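Local coordinates for thiamine phosphate pyrophosphorylase (Bacteroides thetaiotaomicron VPI-5482, PDB 3CEU), which probably catalyses the joining of the pyrimidine and thiazole precursors into thiamine phosphate, a step of thiamine diphosphate biosynthesis, at residues I19-E24 and Q185-V190; F12-K17 and N177-C182; L32-T37 and E43-L48; M1-V6 and E192-L197. All coordinates share one frame; numbering follows the deposited sequence.

Overall arrangement
All four contacts belong to one closed barrel of eight parallel strands. Contact 4 sets strand 2-6 against helix 188-201, joining the two ends of the chain. Contacts 1 and 2 fall inside the span of contact 4 along the chain and both use helix 15-24; their centres are about 9 Å apart, and their segments alternate along the chain. Contact 1 also shares helix 188-201 with contact 4, their centres about 12 Å apart. Contact 3, local in sequence, lies about 14 Å from contact 2 between centres, and a Glu15-Lys34 salt bridge connects them. Contacts 1, 2 and 4 bring the C-terminal part against the first beta-alpha unit, closing the barrel, while contact 3 packs the second unit on itself.

Contact 1 of 4, residues I19-E24 and Q185-V190; sequences ITALFE and QNYLAV
Ala21 meets Tyr187, and Leu22 meets Val190, where the first and last helices of the TIM barrel, 15-24 and 188-201, lie next to each other on its outside. Both meetings are apolar. The methyl CB of Ala21 comes within 4.1 Å of Tyr187 CE2, approaching the ring obliquely. One turn further into the C-terminal helix, Leu22 CD2 lies 4.4 Å from Val190 CG1, a branch-to-branch touch. The side chains reach unequally: the CB atoms of Ala21, Tyr187 and Val190 already point at the opposite segment, whereas Leu22 closes the gap through the end of its chain. Tyr187 places CG between its own N and carbonyl carbon (chi1 47°), and this rotation swings the ring toward helix 15-24, where the side chain also touches Lys17 and Ile18. With CA atoms 9.6 Å apart for Ala21 and Tyr187, the ring must span most of the gap, since alanine offers a single methyl. The start of the second helix is fixed locally by an Asx turn that spans Tyr187, the N-cap residue: Leu188 N donates to Asn186 OD1 at 2.9 Å, nearly straight at 158°, in the carbonyl plane and on a lone pair.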
loop_
_atom_site.group_PDB
_atom_site.type_symbol
_atom_site.label_atom_id
_atom_site.label_comp_id
_atom_site.label_asym_id
_atom_site.label_seq_id
_atom_site.Cartn_x
_atom_site.Cartn_y
_atom_site.Cartn_z
ATOM N N ILE A 19 3.357 -12.376 5.155
ATOM C CA ILE A 19 2.213 -11.474 5.120
ATOM C C ILE A 19 1.368 -11.611 6.376
ATOM O O ILE A 19 0.954 -10.617 6.975
ATOM C CB ILE A 19 1.322 -11.735 3.888
ATOM C CG1 ILE A 19 2.069 -11.299 2.618
ATOM C CG2 ILE A 19 -0.020 -10.982 4.038
ATOM C CD1 ILE A 19 1.367 -11.637 1.291
ATOM N N THR A 20 1.115 -12.847 6.778
ATOM C CA THR A 20 0.312 -13.108 7.959
ATOM C C THR A 20 0.979 -12.503 9.188
ATOM O O THR A 20 0.330 -11.855 10.017
ATOM C CB THR A 20 0.132 -14.611 8.127
ATOM O OG1 THR A 20 -0.501 -15.131 6.950
ATOM C CG2 THR A 20 -0.724 -14.920 9.349
ATOM N N ALA A 21 2.289 -12.701 9.274
ATOM C CA ALA A 21 3.085 -12.180 10.375
ATOM C C ALA A 21 2.990 -10.650 10.439
ATOM O O ALA A 21 2.995 -10.063 11.525
ATOM C CB ALA A 21 4.550 -12.621 10.205
ATOM N N LEU A 22 2.913 -10.014 9.271
ATOM C CA LEU A 22 2.803 -8.560 9.195
ATOM C C LEU A 22 1.395 -8.127 9.636
ATOM O O LEU A 22 1.227 -7.100 10.297
ATOM C CB LEU A 22 3.101 -8.069 7.761
ATOM C CG LEU A 22 4.531 -8.317 7.232
ATOM C CD1 LEU A 22 4.593 -8.186 5.715
ATOM C CD2 LEU A 22 5.481 -7.332 7.881
ATOM N N PHE A 23 0.376 -8.897 9.276
ATOM C CA PHE A 23 -0.966 -8.532 9.713
ATOM C C PHE A 23 -1.003 -8.632 11.242
ATOM O O PHE A 23 -1.454 -7.711 11.923
ATOM C CB PHE A 23 -2.024 -9.447 9.080
ATOM C CG PHE A 23 -2.461 -9.006 7.705
ATOM C CD1 PHE A 23 -2.951 -7.721 7.497
ATOM C CD2 PHE A 23 -2.404 -9.877 6.624
ATOM C CE1 PHE A 23 -3.379 -7.310 6.238
ATOM C CE2 PHE A 23 -2.831 -9.473 5.357
ATOM C CZ PHE A 23 -3.319 -8.189 5.169
ATOM N N GLU A 24 -0.493 -9.739 11.775
ATOM C CA GLU A 24 -0.448 -9.963 13.216
ATOM C C GLU A 24 0.232 -8.815 13.979
ATOM O O GLU A 24 -0.028 -8.613 15.166
ATOM C CB GLU A 24 0.265 -11.290 13.509
ATOM C CG GLU A 24 -0.596 -12.527 13.230
ATOM C CD GLU A 24 0.190 -13.828 13.270
ATOM O OE1 GLU A 24 1.020 -14.001 14.195
ATOM O OE2 GLU A 24 -0.030 -14.687 12.381
ATOM N N GLN A 185 17.850 -17.324 6.666
ATOM C CA GLN A 185 17.300 -18.478 7.354
ATOM C C GLN A 185 15.932 -18.154 7.942
ATOM O O GLN A 185 15.239 -19.033 8.463
ATOM C CB GLN A 185 18.236 -18.921 8.474
ATOM C CG GLN A 185 18.464 -20.412 8.503
ATOM C CD GLN A 185 19.549 -20.840 7.545
ATOM O OE1 GLN A 185 20.709 -20.465 7.715
ATOM N NE2 GLN A 185 19.184 -21.618 6.524
ATOM N N ASN A 186 15.555 -16.886 7.877
ATOM C CA ASN A 186 14.264 -16.469 8.387
ATOM C C ASN A 186 13.920 -15.073 7.894
ATOM O O ASN A 186 14.715 -14.441 7.194
ATOM C CB ASN A 186 14.242 -16.537 9.919
ATOM C CG ASN A 186 15.210 -15.571 10.570
ATOM O OD1 ASN A 186 15.008 -14.354 10.539
ATOM N ND2 ASN A 186 16.270 -16.111 11.173
ATOM N N TYR A 187 12.724 -14.607 8.235
ATOM C CA TYR A 187 12.276 -13.293 7.808
ATOM C C TYR A 187 12.077 -12.313 8.961
ATOM O O TYR A 187 11.237 -11.409 8.902
ATOM C CB TYR A 187 10.991 -13.416 6.983
ATOM C CG TYR A 187 9.929 -14.315 7.571
ATOM C CD1 TYR A 187 9.879 -15.671 7.252
ATOM C CD2 TYR A 187 8.964 -13.805 8.435
ATOM C CE1 TYR A 187 8.889 -16.499 7.777
ATOM C CE2 TYR A 187 7.967 -14.620 8.969
ATOM C CZ TYR A 187 7.933 -15.966 8.637
ATOM O OH TYR A 187 6.940 -16.768 9.163
ATOM N N LEU A 188 12.871 -12.497 10.007
ATOM C CA LEU A 188 12.828 -11.638 11.184
ATOM C C LEU A 188 13.111 -10.181 10.805
ATOM O O LEU A 188 12.388 -9.271 11.219
ATOM C CB LEU A 188 13.862 -12.126 12.209
ATOM C CG LEU A 188 13.294 -12.751 13.484
ATOM C CD1 LEU A 188 14.376 -13.517 14.243
ATOM C CD2 LEU A 188 12.710 -11.650 14.351
ATOM N N ALA A 189 14.165 -9.969 10.018
ATOM C CA ALA A 189 14.546 -8.624 9.584
ATOM C C ALA A 189 13.376 -7.877 8.946
ATOM O O ALA A 189 13.242 -6.664 9.101
ATOM C CB ALA A 189 15.721 -8.693 8.594
ATOM N N VAL A 190 12.531 -8.590 8.218
ATOM C CA VAL A 190 11.396 -7.934 7.602
ATOM C C VAL A 190 10.385 -7.541 8.670
ATOM O O VAL A 190 9.935 -6.399 8.705
ATOM C CB VAL A 190 10.740 -8.839 6.542
ATOM C CG1 VAL A 190 9.382 -8.262 6.115
ATOM C CG2 VAL A 190 11.657 -8.937 5.326
#

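Contact 2 of 4, residues F12-K17 and N177-C182; sequences FVEEDK and NKFDAC
Phe12 and Phe179 form an apolar aromatic contact between two loops: the one leading into helix 15-24 and the one linking helix 173-176 to helix 188-201. Phe12 CE2 and Phe179 CE1 are 4.1 Å apart, and the rings are tilted so that each atom meets the other ring obliquely. The two side chains extend differently. In Phe12, CG sits between the backbone N and the carbonyl carbon (chi1 65°), whereas Phe179 carries CG anti to its N (chi1 175°), which extends the ring toward the other loop. A second residue touches the same ring: Glu14 OE1 lies 4.2 Å from Phe179 CZ, at the edge and near the ring plane, where the weakly positive ring hydrogens could tolerate a carboxylate oxygen. Residues 12 to 15 make a type II beta turn, closed by the bond from Glu15 N to Phe12 O at 3.1 Å. The turn folds Glu15 back under the first ring, whose one face carries Glu15 CB 3.6 Å above its plane and over its centre. Around the pair, Ile18 of helix 15-24 touches both side chains, and Val190 of helix 188-201 packs on Phe179, so the contact fills the junction between the first and last helices of the barrel.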
loop_
_atom_site.group_PDB
_atom_site.type_symbol
_atom_site.label_atom_id
_atom_site.label_comp_id
_atom_site.label_asym_id
_atom_site.label_seq_id
_atom_site.Cartn_x
_atom_site.Cartn_y
_atom_site.Cartn_z
ATOM N N PHE A 12 6.412 -15.950 -4.193
ATOM C CA PHE A 12 7.533 -16.681 -3.608
ATOM C C PHE A 12 7.121 -17.437 -2.345
ATOM O O PHE A 12 6.247 -16.990 -1.601
ATOM C CB PHE A 12 8.710 -15.739 -3.303
ATOM C CG PHE A 12 8.418 -14.704 -2.253
ATOM C CD1 PHE A 12 7.710 -13.547 -2.571
ATOM C CD2 PHE A 12 8.866 -14.880 -0.947
ATOM C CE1 PHE A 12 7.456 -12.580 -1.605
ATOM C CE2 PHE A 12 8.618 -13.921 0.030
ATOM C CZ PHE A 12 7.911 -12.768 -0.299
ATOM N N VAL A 13 7.750 -18.589 -2.117
ATOM C CA VAL A 13 7.448 -19.418 -0.953
ATOM C C VAL A 13 7.664 -18.648 0.339
ATOM O O VAL A 13 8.594 -17.845 0.443
ATOM C CB VAL A 13 8.334 -20.678 -0.912
ATOM C CG1 VAL A 13 7.950 -21.621 -2.032
ATOM C CG2 VAL A 13 9.801 -20.278 -1.024
ATOM N N GLU A 14 6.810 -18.909 1.323
ATOM C CA GLU A 14 6.888 -18.238 2.616
ATOM C C GLU A 14 6.237 -16.855 2.606
ATOM O O GLU A 14 6.053 -16.245 3.662
ATOM C CB GLU A 14 8.347 -18.133 3.078
ATOM C CG GLU A 14 8.859 -19.412 3.730
ATOM C CD GLU A 14 10.321 -19.336 4.118
ATOM O OE1 GLU A 14 11.184 -19.356 3.210
ATOM O OE2 GLU A 14 10.605 -19.256 5.333
ATOM N N GLU A 15 5.876 -16.374 1.417
ATOM C CA GLU A 15 5.236 -15.066 1.276
ATOM C C GLU A 15 3.961 -14.977 2.127
ATOM O O GLU A 15 3.701 -13.948 2.759
ATOM C CB GLU A 15 4.883 -14.795 -0.193
ATOM C CG GLU A 15 4.363 -13.383 -0.446
ATOM C CD GLU A 15 3.876 -13.155 -1.876
ATOM O OE1 GLU A 15 3.565 -11.990 -2.204
ATOM O OE2 GLU A 15 3.800 -14.125 -2.663
ATOM N N ASP A 16 3.178 -16.055 2.143
ATOM C CA ASP A 16 1.946 -16.087 2.919
ATOM C C ASP A 16 2.229 -15.978 4.420
ATOM O O ASP A 16 1.476 -15.338 5.159
ATOM C CB ASP A 16 1.157 -17.373 2.628
ATOM C CG ASP A 16 1.766 -18.607 3.284
ATOM O OD1 ASP A 16 2.927 -18.940 2.983
ATOM O OD2 ASP A 16 1.076 -19.242 4.101
ATOM N N LYS A 17 3.316 -16.602 4.864
ATOM C CA LYS A 17 3.704 -16.570 6.277
ATOM C C LYS A 17 4.147 -15.172 6.658
ATOM O O LYS A 17 3.789 -14.649 7.712
ATOM C CB LYS A 17 4.875 -17.521 6.548
ATOM C CG LYS A 17 4.503 -18.966 6.867
ATOM C CD LYS A 17 3.922 -19.703 5.681
ATOM C CE LYS A 17 3.869 -21.202 5.959
ATOM N NZ LYS A 17 5.246 -21.777 6.109
ATOM N N ASN A 177 12.842 -5.913 0.360
ATOM C CA ASN A 177 14.254 -6.042 0.037
ATOM C C ASN A 177 15.047 -6.538 1.251
ATOM O O ASN A 177 16.227 -6.899 1.133
ATOM C CB ASN A 177 14.811 -4.690 -0.436
ATOM C CG ASN A 177 14.226 -4.248 -1.789
ATOM O OD1 ASN A 177 14.329 -3.080 -2.180
ATOM N ND2 ASN A 177 13.618 -5.193 -2.506
ATOM N N LYS A 178 14.396 -6.561 2.413
ATOM C CA LYS A 178 15.029 -7.003 3.658
ATOM C C LYS A 178 15.003 -8.515 3.777
ATOM O O LYS A 178 15.363 -9.073 4.806
ATOM C CB LYS A 178 14.315 -6.383 4.868
ATOM C CG LYS A 178 15.250 -5.722 5.872
ATOM C CD LYS A 178 16.100 -4.650 5.208
ATOM C CE LYS A 178 15.302 -3.393 4.881
ATOM N NZ LYS A 178 15.025 -2.580 6.101
ATOM N N PHE A 179 14.568 -9.184 2.721
ATOM C CA PHE A 179 14.524 -10.635 2.752
ATOM C C PHE A 179 14.917 -11.225 1.416
ATOM O O PHE A 179 14.390 -10.833 0.377
ATOM C CB PHE A 179 13.128 -11.124 3.133
ATOM C CG PHE A 179 12.975 -12.615 3.080
ATOM C CD1 PHE A 179 12.294 -13.222 2.028
ATOM C CD2 PHE A 179 13.504 -13.416 4.090
ATOM C CE1 PHE A 179 12.136 -14.605 1.986
ATOM C CE2 PHE A 179 13.356 -14.800 4.061
ATOM C CZ PHE A 179 12.669 -15.401 3.010
ATOM N N ASP A 180 15.854 -12.163 1.445
ATOM C CA ASP A 180 16.283 -12.822 0.222
ATOM C C ASP A 180 16.103 -14.318 0.409
ATOM O O ASP A 180 16.767 -14.942 1.243
ATOM C CB ASP A 180 17.742 -12.508 -0.095
ATOM C CG ASP A 180 18.003 -11.025 -0.214
ATOM O OD1 ASP A 180 17.204 -10.332 -0.883
ATOM O OD2 ASP A 180 19.014 -10.558 0.353
ATOM N N ALA A 181 15.200 -14.891 -0.376
ATOM C CA ALA A 181 14.901 -16.317 -0.293
ATOM C C ALA A 181 16.123 -17.207 -0.459
ATOM O O ALA A 181 16.981 -16.952 -1.301
ATOM C CB ALA A 181 13.849 -16.678 -1.336
ATOM N N CYS A 182 16.190 -18.254 0.356
ATOM C CA CYS A 182 17.277 -19.224 0.305
ATOM C C CYS A 182 18.608 -18.687 0.774
ATOM O O CYS A 182 19.578 -19.436 0.860
ATOM C CB CYS A 182 17.445 -19.775 -1.112
ATOM S SG CYS A 182 15.986 -20.527 -1.799
#

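Contact 3 of 4, residues L32-T37 and E43-L48; sequences LRKPET and ERLLTL
Leu32 packs on Leu46 and Leu45, and Lys34 adds a touch of its CE, in a buried contact between the end of strand 29-32 with its following loop and helix 39-48. The apolar part is made of branch ends. Leu32 CD2 lies 4.0 Å from Leu46 CD2, the two side chains running obliquely across one another, while Leu32 CD1 is 4.5 Å from Leu45 CD1. Leu32 holds CG anti to its backbone N (chi1 179°), which carries the fork toward the helix, CD1 going to Leu45 and CD2 to Leu46. Lys34 CE approaches Leu45 CD1 at 4.3 Å.

Its charged end goes to other parts of the fold. Lys34 NZ donates to Thr8 O and Thr10 O, forms a salt bridge with Glu15 OE1 and makes a cation-pi contact with Phe11, so the buried ammonium is well satisfied.

Within the helix, Glu43 O accepts two bonds from one residue: Thr47 N at 2.9 Å and Thr47 OG1 at 2.7 Å, arriving from opposite faces of its plane.

A strand whose loop turns over to a helix lying on that strand is the beta-alpha unit of a TIM barrel. Loops that follow such strands, as residues 33-37 do here, lie on the rim that bears the active site in enzymes of this fold.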
loop_
_atom_site.group_PDB
_atom_site.type_symbol
_atom_site.label_atom_id
_atom_site.label_comp_id
_atom_site.label_asym_id
_atom_site.label_seq_id
_atom_site.Cartn_x
_atom_site.Cartn_y
_atom_site.Cartn_z
ATOM N N LEU A 32 -2.227 -6.095 -2.870
ATOM C CA LEU A 32 -1.814 -7.265 -3.634
ATOM C C LEU A 32 -1.587 -6.856 -5.079
ATOM O O LEU A 32 -2.530 -6.562 -5.808
ATOM C CB LEU A 32 -2.897 -8.351 -3.556
ATOM C CG LEU A 32 -2.670 -9.653 -4.318
ATOM C CD1 LEU A 32 -1.355 -10.295 -3.888
ATOM C CD2 LEU A 32 -3.833 -10.598 -4.060
ATOM N N ARG A 33 -0.326 -6.825 -5.483
ATOM C CA ARG A 33 0.022 -6.456 -6.849
ATOM C C ARG A 33 0.957 -7.503 -7.442
ATOM O O ARG A 33 2.124 -7.603 -7.060
ATOM C CB ARG A 33 0.666 -5.063 -6.859
ATOM C CG ARG A 33 1.078 -4.518 -8.221
ATOM C CD ARG A 33 1.484 -3.051 -8.097
ATOM N NE ARG A 33 2.137 -2.518 -9.288
ATOM C CZ ARG A 33 3.362 -2.854 -9.701
ATOM N NH1 ARG A 33 4.092 -3.736 -9.026
ATOM N NH2 ARG A 33 3.872 -2.289 -10.790
ATOM N N LYS A 34 0.409 -8.299 -8.357
ATOM C CA LYS A 34 1.143 -9.360 -9.043
ATOM C C LYS A 34 0.905 -9.190 -10.542
ATOM O O LYS A 34 0.098 -9.909 -11.136
ATOM C CB LYS A 34 0.626 -10.734 -8.618
ATOM C CG LYS A 34 0.681 -11.016 -7.126
ATOM C CD LYS A 34 2.104 -10.946 -6.608
ATOM C CE LYS A 34 2.195 -11.387 -5.155
ATOM N NZ LYS A 34 3.586 -11.247 -4.656
ATOM N N PRO A 35 1.622 -8.252 -11.174
ATOM C CA PRO A 35 1.507 -7.957 -12.606
ATOM C C PRO A 35 1.555 -9.178 -13.519
ATOM O O PRO A 35 2.434 -10.025 -13.376
ATOM C CB PRO A 35 2.687 -7.026 -12.866
ATOM C CG PRO A 35 2.931 -6.380 -11.524
ATOM C CD PRO A 35 2.759 -7.525 -10.581
ATOM N N GLU A 36 0.616 -9.256 -14.458
ATOM C CA GLU A 36 0.569 -10.353 -15.433
ATOM C C GLU A 36 0.792 -11.724 -14.797
ATOM O O GLU A 36 1.797 -12.383 -15.072
ATOM C CB GLU A 36 1.644 -10.134 -16.508
ATOM C CG GLU A 36 1.555 -8.817 -17.295
ATOM C CD GLU A 36 0.430 -8.798 -18.324
ATOM O OE1 GLU A 36 0.352 -9.732 -19.158
ATOM O OE2 GLU A 36 -0.364 -7.830 -18.309
ATOM N N THR A 37 -0.148 -12.174 -13.977
ATOM C CA THR A 37 0.019 -13.459 -13.313
ATOM C C THR A 37 -1.271 -14.274 -13.268
ATOM O O THR A 37 -2.347 -13.719 -13.060
ATOM C CB THR A 37 0.517 -13.225 -11.884
ATOM O OG1 THR A 37 1.515 -12.195 -11.901
ATOM C CG2 THR A 37 1.126 -14.490 -11.316
ATOM N N GLU A 43 -5.154 -16.839 -5.756
ATOM C CA GLU A 43 -6.084 -17.589 -4.925
ATOM C C GLU A 43 -5.313 -18.426 -3.908
ATOM O O GLU A 43 -5.701 -18.509 -2.742
ATOM C CB GLU A 43 -6.962 -18.503 -5.786
ATOM C CG GLU A 43 -7.921 -17.792 -6.734
ATOM C CD GLU A 43 -8.663 -18.771 -7.640
ATOM O OE1 GLU A 43 -7.996 -19.440 -8.473
ATOM O OE2 GLU A 43 -9.910 -18.876 -7.527
ATOM N N ARG A 44 -4.214 -19.038 -4.340
ATOM C CA ARG A 44 -3.405 -19.871 -3.448
ATOM C C ARG A 44 -2.910 -19.061 -2.256
ATOM O O ARG A 44 -3.041 -19.478 -1.107
ATOM C CB ARG A 44 -2.225 -20.479 -4.227
ATOM C CG ARG A 44 -2.682 -21.253 -5.474
ATOM C CD ARG A 44 -1.549 -21.829 -6.335
ATOM N NE ARG A 44 -0.969 -23.060 -5.794
ATOM C CZ ARG A 44 -0.048 -23.102 -4.836
ATOM N NH1 ARG A 44 0.411 -21.975 -4.303
ATOM N NH2 ARG A 44 0.418 -24.271 -4.415
ATOM N N LEU A 45 -2.362 -17.889 -2.539
ATOM C CA LEU A 45 -1.859 -17.024 -1.489
ATOM C C LEU A 45 -3.003 -16.589 -0.574
ATOM O O LEU A 45 -2.909 -16.720 0.645
ATOM C CB LEU A 45 -1.170 -15.806 -2.112
ATOM C CG LEU A 45 -0.229 -14.982 -1.233
ATOM C CD1 LEU A 45 0.498 -13.943 -2.075
ATOM C CD2 LEU A 45 -1.008 -14.316 -0.137
ATOM N N LEU A 46 -4.088 -16.084 -1.150
ATOM C CA LEU A 46 -5.218 -15.634 -0.337
ATOM C C LEU A 46 -5.781 -16.742 0.559
ATOM O O LEU A 46 -6.209 -16.478 1.677
ATOM C CB LEU A 46 -6.330 -15.065 -1.234
ATOM C CG LEU A 46 -5.924 -13.881 -2.115
ATOM C CD1 LEU A 46 -6.931 -13.690 -3.240
ATOM C CD2 LEU A 46 -5.791 -12.631 -1.266
ATOM N N THR A 47 -5.772 -17.978 0.073
ATOM C CA THR A 47 -6.288 -19.100 0.856
ATOM C C THR A 47 -5.442 -19.384 2.100
ATOM O O THR A 47 -5.973 -19.768 3.134
ATOM C CB THR A 47 -6.356 -20.403 0.022
ATOM O OG1 THR A 47 -7.108 -20.173 -1.173
ATOM C CG2 THR A 47 -7.023 -21.504 0.825
ATOM N N LEU A 48 -4.128 -19.203 1.987
ATOM C CA LEU A 48 -3.205 -19.440 3.099
ATOM C C LEU A 48 -3.272 -18.372 4.167
ATOM O O LEU A 48 -2.973 -18.633 5.334
ATOM C CB LEU A 48 -1.770 -19.513 2.596
ATOM C CG LEU A 48 -1.280 -20.875 2.117
ATOM C CD1 LEU A 48 -2.363 -21.557 1.303
ATOM C CD2 LEU A 48 -0.004 -20.683 1.287
#

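Contact 4 of 4, residues M1-V6 and E192-L197; sequences MKLIVV and EHFKKL
Strand 2-6 and helix 192-197 run roughly antiparallel, their axes 10.7 Å apart at closest approach and 148° between directions, with Leu3 nearest Leu197 at a CA-to-CA distance of 8.1 Å. Alternation along the strand decides which residues take part: the CB atoms of Leu3 and Val5 point at the helix, and that of Ile4 points away. A single methyl, Leu3 CD2, carries most of the contact, lying 3.8 Å from Phe194 CE2 and also 3.8 Å from Leu197 CB. Leu3 and Leu197 cross at about a right angle, with the tip of Leu3 against the base of Leu197. This is the closing element of the TIM barrel, in which the last helix covers the first strand; strand 2-6 is itself hydrogen-bonded through its backbone to both strand 168-171 and strand 29-32. Phe194 leaves its helix with CB pointing to one side, but with CG anti to the backbone N (chi1 169°) the ring turns inward to the strand. Both strand side chains approach the ring obliquely and meet the same corner, Val5 CG2 lying 4.3 Å from Phe194 CE2. Leu175 of helix 173-176 touches both Val5 and Phe194.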
loop_
_atom_site.group_PDB
_atom_site.type_symbol
_atom_site.label_atom_id
_atom_site.label_comp_id
_atom_site.label_asym_id
_atom_site.label_seq_id
_atom_site.Cartn_x
_atom_site.Cartn_y
_atom_site.Cartn_z
HETATM N N MSE A 1 -0.422 7.980 11.206
HETATM C CA MSE A 1 -0.976 7.751 9.841
HETATM C C MSE A 1 -0.891 6.285 9.439
HETATM O O MSE A 1 -0.060 5.538 9.950
HETATM C CB MSE A 1 -0.225 8.601 8.815
HETATM C CG MSE A 1 1.271 8.354 8.765
HETATM SE SE MSE A 1 2.109 9.213 7.233
HETATM C CE MSE A 1 3.795 8.261 7.240
ATOM N N LYS A 2 -1.751 5.875 8.516
ATOM C CA LYS A 2 -1.748 4.490 8.062
ATOM C C LYS A 2 -0.441 4.129 7.360
ATOM O O LYS A 2 0.219 4.977 6.755
ATOM C CB LYS A 2 -2.929 4.240 7.121
ATOM C CG LYS A 2 -4.291 4.261 7.810
ATOM C CD LYS A 2 -5.420 4.012 6.817
ATOM C CE LYS A 2 -6.762 3.893 7.521
ATOM N NZ LYS A 2 -6.996 5.058 8.420
ATOM N N LEU A 3 -0.066 2.861 7.474
ATOM C CA LEU A 3 1.139 2.343 6.846
ATOM C C LEU A 3 0.722 1.198 5.923
ATOM O O LEU A 3 0.417 0.095 6.377
ATOM C CB LEU A 3 2.125 1.837 7.907
ATOM C CG LEU A 3 3.456 1.302 7.365
ATOM C CD1 LEU A 3 4.102 2.370 6.488
ATOM C CD2 LEU A 3 4.377 0.908 8.508
ATOM N N ILE A 4 0.705 1.477 4.624
ATOM C CA ILE A 4 0.305 0.498 3.620
ATOM C C ILE A 4 1.514 -0.183 2.999
ATOM O O ILE A 4 2.512 0.469 2.670
ATOM C CB ILE A 4 -0.511 1.171 2.493
ATOM C CG1 ILE A 4 -1.709 1.916 3.095
ATOM C CG2 ILE A 4 -0.980 0.133 1.493
ATOM C CD1 ILE A 4 -2.375 2.888 2.141
ATOM N N VAL A 5 1.413 -1.502 2.846
ATOM C CA VAL A 5 2.481 -2.310 2.255
ATOM C C VAL A 5 2.030 -2.925 0.932
ATOM O O VAL A 5 0.944 -3.495 0.850
ATOM C CB VAL A 5 2.900 -3.489 3.188
ATOM C CG1 VAL A 5 3.860 -4.423 2.444
ATOM C CG2 VAL A 5 3.561 -2.959 4.459
ATOM N N VAL A 6 2.853 -2.802 -0.108
ATOM C CA VAL A 6 2.517 -3.416 -1.385
ATOM C C VAL A 6 3.360 -4.688 -1.491
ATOM O O VAL A 6 4.542 -4.686 -1.120
ATOM C CB VAL A 6 2.850 -2.509 -2.603
ATOM C CG1 VAL A 6 2.396 -3.195 -3.885
ATOM C CG2 VAL A 6 2.179 -1.155 -2.472
ATOM N N GLU A 192 10.874 -7.202 11.928
ATOM C CA GLU A 192 11.436 -6.225 12.844
ATOM C C GLU A 192 11.457 -4.844 12.216
ATOM O O GLU A 192 11.186 -3.838 12.879
ATOM C CB GLU A 192 12.847 -6.644 13.282
ATOM C CG GLU A 192 12.866 -7.981 14.013
ATOM C CD GLU A 192 14.229 -8.338 14.570
ATOM O OE1 GLU A 192 14.586 -7.839 15.655
ATOM O OE2 GLU A 192 14.953 -9.120 13.921
ATOM N N HIS A 193 11.764 -4.790 10.928
ATOM C CA HIS A 193 11.821 -3.507 10.234
ATOM C C HIS A 193 10.417 -2.909 10.059
ATOM O O HIS A 193 10.265 -1.686 10.014
ATOM C CB HIS A 193 12.498 -3.678 8.878
ATOM C CG HIS A 193 12.719 -2.394 8.151
ATOM N ND1 HIS A 193 13.589 -1.425 8.604
ATOM C CD2 HIS A 193 12.142 -1.898 7.032
ATOM C CE1 HIS A 193 13.531 -0.381 7.794
ATOM N NE2 HIS A 193 12.662 -0.643 6.837
ATOM N N PHE A 194 9.396 -3.765 9.974
ATOM C CA PHE A 194 8.018 -3.284 9.829
ATOM C C PHE A 194 7.575 -2.611 11.130
ATOM O O PHE A 194 6.995 -1.522 11.109
ATOM C CB PHE A 194 7.061 -4.436 9.496
ATOM C CG PHE A 194 5.600 -4.055 9.591
ATOM C CD1 PHE A 194 4.843 -4.417 10.700
ATOM C CD2 PHE A 194 5.001 -3.280 8.601
ATOM C CE1 PHE A 194 3.505 -4.003 10.828
ATOM C CE2 PHE A 194 3.664 -2.859 8.716
ATOM C CZ PHE A 194 2.917 -3.219 9.830
ATOM N N LYS A 195 7.858 -3.268 12.254
ATOM C CA LYS A 195 7.504 -2.740 13.562
ATOM C C LYS A 195 8.167 -1.383 13.754
ATOM O O LYS A 195 7.574 -0.462 14.338
ATOM C CB LYS A 195 7.964 -3.676 14.680
ATOM C CG LYS A 195 7.246 -5.012 14.749
ATOM C CD LYS A 195 7.630 -5.728 16.034
ATOM C CE LYS A 195 6.907 -7.044 16.187
ATOM N NZ LYS A 195 7.129 -7.625 17.548
ATOM N N LYS A 196 9.400 -1.255 13.274
ATOM C CA LYS A 196 10.100 0.014 13.402
ATOM C C LYS A 196 9.320 1.080 12.617
ATOM O O LYS A 196 8.991 2.127 13.165
ATOM C CB LYS A 196 11.534 -0.112 12.874
ATOM C CG LYS A 196 12.316 1.197 12.889
ATOM C CD LYS A 196 13.615 1.101 12.079
ATOM C CE LYS A 196 14.706 0.338 12.825
ATOM N NZ LYS A 196 16.013 0.349 12.098
ATOM N N LEU A 197 8.993 0.803 11.356
ATOM C CA LEU A 197 8.266 1.768 10.548
ATOM C C LEU A 197 6.888 2.079 11.132
ATOM O O LEU A 197 6.412 3.212 11.052
ATOM C CB LEU A 197 8.117 1.264 9.108
ATOM C CG LEU A 197 9.411 0.922 8.343
ATOM C CD1 LEU A 197 9.066 0.382 6.947
ATOM C CD2 LEU A 197 10.296 2.166 8.215
#